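Local coordinates for malonyl CoA-acyl carrier protein transacylase (PDB 4RR5) that catalyses transfer of the malonyl group from malonyl-CoA to holo-acyl carrier protein, a step of fatty acid biosynthesis, at residues A[150-158]-A[269-277]; A[203-213]-A[225-235]. One frame throughout, in Å; residues are numbered along the deposited sequence.

Contact 1 of 2, residues A[150-158]-A[269-277]; sequences NDNSPEQVV and TGLCKRTCP
Ser153 and Leu271 bring the two backbones closest, 5.8 Å between their CA atoms, where a beta hairpin meets the C-terminal turn of helix 267-273. The hairpin joins strands 146-153 and 156-161 through a type I turn from Ser153 to Gln156, and a classic beta bulge, Asn152 and Ser153 both facing Gln156, directly adjoins the turn: Gln156 O accepts from the backbone N of both. This hairpin of the mixed, ferredoxin-like sheet thus reaches the hydrolase-like part of the acyltransferase fold. Leu271 supplies the apolar part of the joint. Its two methyls fork over the bulge: CD1 lies against Asn152 CB at 3.8 Å, while CD2 meets Ser153 CB, also at 3.8 Å. The amide oxygen of Asn152 is engaged elsewhere, accepting from His87 NE2; the Asn152 side chain is about 8 Å from that of Ser88, probably the catalytic serine. Beyond the helix end, Thr275 OG1 nestles against Pro154 CD at 3.3 Å. Nearer the surface, the exposed Arg274, extended from CG to NE, and the partly exposed Glu155 cross at about a right angle and form a salt bridge. Glu155 OE2 offers its syn lone pair to Arg274 NH1 at 3.1 Å, with an N-H...O angle of 162°; the oxygen lies close to the guanidinium plane although the carboxylate is turned 65° against it. An alanine at Glu155 would remove both oxygens and would probably leave the Arg274 guanidinium without its mate across this joint, free to swing into solvent. The second oxygen, Glu155 OE1, adds a weak bond to the same Arg274 NH1, 3.2 Å long and bent to 121°.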
# COMPACT_ATOMS: atom_id res chain seq x y z
N ASN A 150 -3.09 2.73 10.52
CA ASN A 150 -2.87 3.71 9.47
C ASN A 150 -3.08 5.08 10.05
O ASN A 150 -4.06 5.31 10.77
CB ASN A 150 -3.83 3.54 8.29
CG ASN A 150 -3.68 2.23 7.57
OD1 ASN A 150 -2.83 1.39 7.91
ND2 ASN A 150 -4.53 2.02 6.57
N ASP A 151 -2.17 6.00 9.72
CA ASP A 151 -2.46 7.41 9.89
C ASP A 151 -2.53 8.01 8.49
O ASP A 151 -1.51 8.31 7.88
CB ASP A 151 -1.41 8.09 10.74
CG ASP A 151 -1.57 9.60 10.79
OD1 ASP A 151 -2.71 10.09 10.72
OD2 ASP A 151 -0.55 10.30 10.88
N ASN A 152 -3.75 8.18 7.99
CA ASN A 152 -3.94 8.46 6.57
C ASN A 152 -4.16 9.94 6.21
O ASN A 152 -3.51 10.46 5.30
CB ASN A 152 -5.12 7.63 6.07
CG ASN A 152 -4.78 6.16 5.98
OD1 ASN A 152 -3.64 5.79 5.70
ND2 ASN A 152 -5.78 5.30 6.23
N SER A 153 -5.08 10.60 6.89
CA SER A 153 -5.31 12.04 6.71
C SER A 153 -5.81 12.57 8.04
O SER A 153 -6.27 11.79 8.87
CB SER A 153 -6.33 12.32 5.59
OG SER A 153 -7.65 11.96 5.95
N PRO A 154 -5.69 13.89 8.26
CA PRO A 154 -6.24 14.49 9.49
C PRO A 154 -7.66 14.02 9.82
O PRO A 154 -8.03 13.91 10.99
CB PRO A 154 -6.20 15.98 9.17
CG PRO A 154 -4.97 16.12 8.32
CD PRO A 154 -4.88 14.85 7.50
N GLU A 155 -8.43 13.71 8.79
CA GLU A 155 -9.81 13.28 8.98
C GLU A 155 -9.92 11.77 9.18
O GLU A 155 -10.98 11.27 9.58
CB GLU A 155 -10.66 13.69 7.77
CG GLU A 155 -10.36 15.07 7.22
CD GLU A 155 -11.39 15.51 6.20
OE1 GLU A 155 -12.21 14.65 5.79
OE2 GLU A 155 -11.40 16.70 5.82
N GLN A 156 -8.85 11.04 8.89
CA GLN A 156 -8.97 9.59 8.80
C GLN A 156 -7.79 8.77 9.33
O GLN A 156 -6.62 9.02 8.98
CB GLN A 156 -9.22 9.17 7.36
CG GLN A 156 -9.38 7.67 7.26
CD GLN A 156 -9.43 7.19 5.85
OE1 GLN A 156 -9.89 7.91 4.95
NE2 GLN A 156 -8.94 5.97 5.63
N VAL A 157 -8.12 7.79 10.16
CA VAL A 157 -7.17 6.78 10.60
C VAL A 157 -7.76 5.40 10.46
O VAL A 157 -8.95 5.24 10.19
CB VAL A 157 -6.74 6.96 12.06
CG1 VAL A 157 -6.07 8.33 12.26
CG2 VAL A 157 -7.95 6.75 12.99
N VAL A 158 -6.92 4.40 10.66
CA VAL A 158 -7.36 3.03 10.79
C VAL A 158 -6.80 2.45 12.07
O VAL A 158 -5.60 2.54 12.31
CB VAL A 158 -6.92 2.20 9.59
CG1 VAL A 158 -7.03 0.72 9.91
CG2 VAL A 158 -7.75 2.58 8.36
N THR A 269 -5.10 9.84 -3.72
CA THR A 269 -5.28 11.23 -4.12
C THR A 269 -6.43 11.85 -3.32
O THR A 269 -6.40 13.03 -3.00
CB THR A 269 -5.58 11.39 -5.63
OG1 THR A 269 -6.66 10.52 -5.99
CG2 THR A 269 -4.36 11.09 -6.47
N GLY A 270 -7.44 11.04 -3.01
CA GLY A 270 -8.50 11.44 -2.11
C GLY A 270 -7.93 11.89 -0.78
O GLY A 270 -8.29 12.96 -0.27
N LEU A 271 -7.04 11.08 -0.21
CA LEU A 271 -6.35 11.43 1.02
C LEU A 271 -5.56 12.72 0.83
O LEU A 271 -5.63 13.63 1.65
CB LEU A 271 -5.42 10.30 1.47
CG LEU A 271 -6.13 9.06 2.01
CD1 LEU A 271 -5.15 7.95 2.29
CD2 LEU A 271 -6.90 9.42 3.25
N CYS A 272 -4.81 12.81 -0.27
CA CYS A 272 -3.98 13.98 -0.52
C CYS A 272 -4.77 15.29 -0.63
O CYS A 272 -4.25 16.37 -0.31
CB CYS A 272 -3.16 13.80 -1.79
SG CYS A 272 -1.72 14.88 -1.80
N LYS A 273 -6.02 15.19 -1.08
CA LYS A 273 -6.88 16.35 -1.20
C LYS A 273 -6.94 17.08 0.13
O LYS A 273 -6.59 18.26 0.23
CB LYS A 273 -8.29 15.94 -1.64
CG LYS A 273 -8.43 15.70 -3.13
CD LYS A 273 -9.89 15.52 -3.52
CE LYS A 273 -10.04 15.19 -5.00
NZ LYS A 273 -11.46 15.21 -5.41
N ARG A 274 -7.35 16.35 1.15
CA ARG A 274 -7.56 16.91 2.48
C ARG A 274 -6.30 16.88 3.35
O ARG A 274 -6.41 16.84 4.57
CB ARG A 274 -8.69 16.15 3.17
CG ARG A 274 -9.96 16.09 2.33
CD ARG A 274 -10.98 15.10 2.86
NE ARG A 274 -12.18 15.14 2.03
CZ ARG A 274 -13.27 15.86 2.31
NH1 ARG A 274 -13.31 16.59 3.43
NH2 ARG A 274 -14.31 15.84 1.48
N THR A 275 -5.12 16.90 2.72
CA THR A 275 -3.86 16.94 3.48
C THR A 275 -2.85 17.92 2.90
O THR A 275 -2.28 18.73 3.63
CB THR A 275 -3.20 15.55 3.56
OG1 THR A 275 -4.00 14.68 4.36
CG2 THR A 275 -1.79 15.65 4.17
N CYS A 276 -2.61 17.81 1.60
CA CYS A 276 -1.80 18.80 0.88
C CYS A 276 -2.53 19.20 -0.39
O CYS A 276 -2.20 18.73 -1.48
CB CYS A 276 -0.42 18.25 0.56
SG CYS A 276 0.47 17.69 2.01
N PRO A 277 -3.52 20.10 -0.26
CA PRO A 277 -4.48 20.41 -1.33
C PRO A 277 -3.91 21.34 -2.41
O PRO A 277 -4.61 21.64 -3.38
CB PRO A 277 -5.64 21.07 -0.58
CG PRO A 277 -4.99 21.74 0.59
CD PRO A 277 -3.72 20.96 0.92

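Contact 2 of 2, residues A[203-213]-A[225-235]; sequences LTACHFNDATV and QNGDRLKEKLI
The chain leaving helix 193-204 runs antiparallel to helix 227-235: Leu203 CA is 7.0 Å from Ile235 CA, and further along Asp210 CA is 4.1 Å from Gly227 CA. Beside the helix start, Ala211 N donates to Gln225 O. Asn226 is the N-cap, its OD1 accepting from Arg229 N and weakly from Asp228 N, while Asp210 OD1 takes the first-turn Gly227 N at 2.7 Å through its anti lone pair (164°). Gly227 lies so close to this chain that a beta carbon would clash with Phe208 O.

Lys231 fills the middle. Its CG, anti to the backbone N (chi1 -167°), sits 4.0 Å from the centroid of the Phe208 ring, a CH-pi contact over the face; Leu234 CD2 meets the ring edge. A bend at chi3 then carries Lys231 NZ to the C-terminal end of helix 193-204 and the loop beyond it, where it donates to Thr204 O at 2.9 Å from above the carbonyl plane. Cys206 O is modelled only 2.3 Å from Lys231 NZ, too short for that length to be reliable. Leu203 CD1 packs on Ile235 CG1 at 3.8 Å.

The contact thus fastens the chain after helix 193-204 to helix 227-235. Phe101 stacks edge-to-face with Phe208, helix 103-119 backs Leu203, and strand 215-217 lies against Leu230. Leu230 and Leu234 pack on helix 90-97, which follows the probable nucleophile Ser88; the Leu234 side chain is about 8 Å from that of Ser88.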
# COMPACT_ATOMS: atom_id res chain seq x y z
N LEU A 203 13.02 -11.99 4.20
CA LEU A 203 13.35 -10.66 3.69
C LEU A 203 14.83 -10.31 3.84
O LEU A 203 15.44 -9.79 2.91
CB LEU A 203 12.50 -9.59 4.37
CG LEU A 203 11.37 -8.97 3.54
CD1 LEU A 203 10.62 -7.88 4.31
CD2 LEU A 203 11.90 -8.42 2.23
N THR A 204 15.41 -10.59 5.01
CA THR A 204 16.82 -10.25 5.25
C THR A 204 17.80 -10.97 4.31
O THR A 204 18.87 -10.43 4.04
CB THR A 204 17.24 -10.54 6.73
OG1 THR A 204 16.41 -11.55 7.29
CG2 THR A 204 17.14 -9.28 7.58
N ALA A 205 17.43 -12.15 3.80
CA ALA A 205 18.29 -12.92 2.89
C ALA A 205 18.24 -12.40 1.47
O ALA A 205 18.90 -12.92 0.57
CB ALA A 205 17.89 -14.38 2.89
N CYS A 206 17.43 -11.37 1.27
CA CYS A 206 17.21 -10.83 -0.05
C CYS A 206 18.09 -9.59 -0.19
O CYS A 206 18.05 -8.71 0.66
CB CYS A 206 15.72 -10.51 -0.23
SG CYS A 206 15.29 -9.79 -1.82
N HIS A 207 18.91 -9.53 -1.24
CA HIS A 207 19.75 -8.35 -1.42
C HIS A 207 18.94 -7.18 -1.94
O HIS A 207 18.20 -7.32 -2.91
CB HIS A 207 20.89 -8.63 -2.38
CG HIS A 207 21.56 -7.38 -2.89
ND1 HIS A 207 22.09 -6.43 -2.05
CD2 HIS A 207 21.77 -6.93 -4.15
CE1 HIS A 207 22.61 -5.44 -2.77
NE2 HIS A 207 22.42 -5.73 -4.05
N PHE A 208 19.07 -6.02 -1.31
CA PHE A 208 18.37 -4.83 -1.78
C PHE A 208 19.33 -3.85 -2.46
O PHE A 208 20.31 -3.42 -1.84
CB PHE A 208 17.67 -4.13 -0.61
CG PHE A 208 16.29 -4.65 -0.33
CD1 PHE A 208 15.94 -5.95 -0.63
CD2 PHE A 208 15.34 -3.82 0.25
CE1 PHE A 208 14.68 -6.43 -0.36
CE2 PHE A 208 14.05 -4.29 0.52
CZ PHE A 208 13.73 -5.60 0.21
N ASN A 209 19.07 -3.50 -3.71
CA ASN A 209 19.85 -2.44 -4.35
C ASN A 209 19.48 -1.10 -3.75
O ASN A 209 18.40 -0.93 -3.18
CB ASN A 209 19.62 -2.37 -5.87
CG ASN A 209 19.78 -3.71 -6.56
OD1 ASN A 209 20.64 -4.51 -6.20
ND2 ASN A 209 18.92 -3.98 -7.54
N ASP A 210 20.36 -0.13 -3.89
CA ASP A 210 20.01 1.22 -3.50
C ASP A 210 18.97 1.71 -4.52
O ASP A 210 18.88 1.21 -5.64
CB ASP A 210 21.25 2.11 -3.44
CG ASP A 210 22.26 1.66 -2.38
OD1 ASP A 210 21.83 1.17 -1.30
OD2 ASP A 210 23.49 1.78 -2.61
N ALA A 211 18.18 2.68 -4.10
CA ALA A 211 17.10 3.17 -4.94
C ALA A 211 17.59 4.29 -5.85
O ALA A 211 18.39 5.14 -5.45
CB ALA A 211 15.93 3.66 -4.09
N THR A 212 17.07 4.27 -7.07
CA THR A 212 17.39 5.25 -8.09
C THR A 212 16.65 6.57 -7.88
O THR A 212 16.96 7.57 -8.52
CB THR A 212 17.04 4.67 -9.46
OG1 THR A 212 15.63 4.52 -9.53
CG2 THR A 212 17.64 3.30 -9.58
N VAL A 213 15.65 6.56 -6.99
CA VAL A 213 14.99 7.78 -6.51
C VAL A 213 14.66 7.63 -5.01
O VAL A 213 14.70 6.52 -4.46
CB VAL A 213 13.71 8.12 -7.30
CG1 VAL A 213 14.04 8.50 -8.72
CG2 VAL A 213 12.75 6.97 -7.29
N GLN A 225 17.48 6.47 0.11
CA GLN A 225 17.73 5.61 -1.04
C GLN A 225 18.64 4.46 -0.73
O GLN A 225 18.94 3.65 -1.60
CB GLN A 225 18.33 6.42 -2.18
CG GLN A 225 17.41 7.49 -2.66
CD GLN A 225 17.98 8.22 -3.84
OE1 GLN A 225 17.82 9.43 -3.97
NE2 GLN A 225 18.63 7.48 -4.73
N ASN A 226 19.09 4.39 0.52
CA ASN A 226 19.94 3.29 0.96
C ASN A 226 19.18 1.95 1.01
O ASN A 226 18.14 1.83 1.67
CB ASN A 226 20.56 3.61 2.32
CG ASN A 226 21.46 2.50 2.82
OD1 ASN A 226 21.10 1.74 3.72
ND2 ASN A 226 22.64 2.39 2.21
N GLY A 227 19.71 0.96 0.29
CA GLY A 227 19.06 -0.33 0.17
C GLY A 227 18.82 -0.99 1.51
O GLY A 227 17.80 -1.64 1.73
N ASP A 228 19.76 -0.82 2.42
CA ASP A 228 19.70 -1.55 3.68
C ASP A 228 18.78 -0.88 4.69
O ASP A 228 18.13 -1.54 5.50
CB ASP A 228 21.11 -1.73 4.24
CG ASP A 228 21.88 -2.80 3.51
OD1 ASP A 228 21.26 -3.82 3.12
OD2 ASP A 228 23.09 -2.61 3.31
N ARG A 229 18.74 0.45 4.66
CA ARG A 229 17.82 1.16 5.52
C ARG A 229 16.38 0.86 5.06
O ARG A 229 15.49 0.65 5.89
CB ARG A 229 18.11 2.66 5.51
CG ARG A 229 17.15 3.50 6.37
CD ARG A 229 17.16 3.12 7.87
NE ARG A 229 16.27 4.00 8.63
CZ ARG A 229 15.28 3.60 9.42
NH1 ARG A 229 15.05 2.30 9.61
NH2 ARG A 229 14.52 4.49 10.03
N LEU A 230 16.18 0.80 3.74
CA LEU A 230 14.86 0.50 3.16
C LEU A 230 14.36 -0.91 3.52
O LEU A 230 13.20 -1.08 3.87
CB LEU A 230 14.89 0.66 1.64
CG LEU A 230 14.92 2.09 1.12
CD1 LEU A 230 14.82 2.08 -0.38
CD2 LEU A 230 13.80 2.93 1.70
N LYS A 231 15.24 -1.90 3.44
CA LYS A 231 14.91 -3.24 3.91
C LYS A 231 14.53 -3.23 5.39
O LYS A 231 13.53 -3.86 5.81
CB LYS A 231 16.07 -4.21 3.70
CG LYS A 231 15.65 -5.66 3.88
CD LYS A 231 16.82 -6.62 4.05
CE LYS A 231 17.77 -6.55 2.87
NZ LYS A 231 18.55 -7.82 2.76
N GLU A 232 15.32 -2.52 6.18
CA GLU A 232 15.06 -2.38 7.61
C GLU A 232 13.67 -1.79 7.83
O GLU A 232 12.87 -2.34 8.57
CB GLU A 232 16.13 -1.51 8.28
CG GLU A 232 16.10 -1.53 9.81
CD GLU A 232 16.75 -0.29 10.44
OE1 GLU A 232 17.64 0.34 9.81
OE2 GLU A 232 16.36 0.06 11.57
N LYS A 233 13.38 -0.68 7.18
CA LYS A 233 12.06 -0.08 7.28
C LYS A 233 10.94 -1.02 6.79
O LYS A 233 9.83 -1.04 7.33
CB LYS A 233 12.01 1.23 6.48
CG LYS A 233 13.04 2.27 6.87
CD LYS A 233 12.75 3.54 6.11
CE LYS A 233 13.70 4.67 6.42
NZ LYS A 233 13.02 5.94 6.07
N LEU A 234 11.22 -1.81 5.75
CA LEU A 234 10.22 -2.71 5.20
C LEU A 234 9.95 -3.87 6.17
O LEU A 234 8.81 -4.23 6.44
CB LEU A 234 10.65 -3.22 3.83
CG LEU A 234 9.66 -4.15 3.13
CD1 LEU A 234 8.41 -3.37 2.73
CD2 LEU A 234 10.30 -4.84 1.93
N ILE A 235 11.03 -4.44 6.70
CA ILE A 235 10.94 -5.49 7.71
C ILE A 235 10.11 -5.04 8.91
O ILE A 235 9.38 -5.84 9.50
CB ILE A 235 12.35 -5.92 8.19
CG1 ILE A 235 13.00 -6.83 7.13
CG2 ILE A 235 12.30 -6.61 9.56
CD1 ILE A 235 14.41 -7.20 7.44

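Overall arrangement
The two contacts do not touch: their centres are 27 Å apart and their nearest atoms about 13 Å, although contact 2 is nested along the chain within the loop that contact 1 closes. Both are partly buried, and no helix or strand is common to them. Contact 1 bridges distant parts of the sequence at a small interface of 352 Å², with a surface ion pair beside one buried leucine. Contact 2 links neighbours in sequence, buries 720 Å², and relies on main-chain carbonyls and amides gripped by side chains, with an aromatic ring in its buried centre. Each has a side chain about 8 Å from that of Ser88, the probable nucleophile.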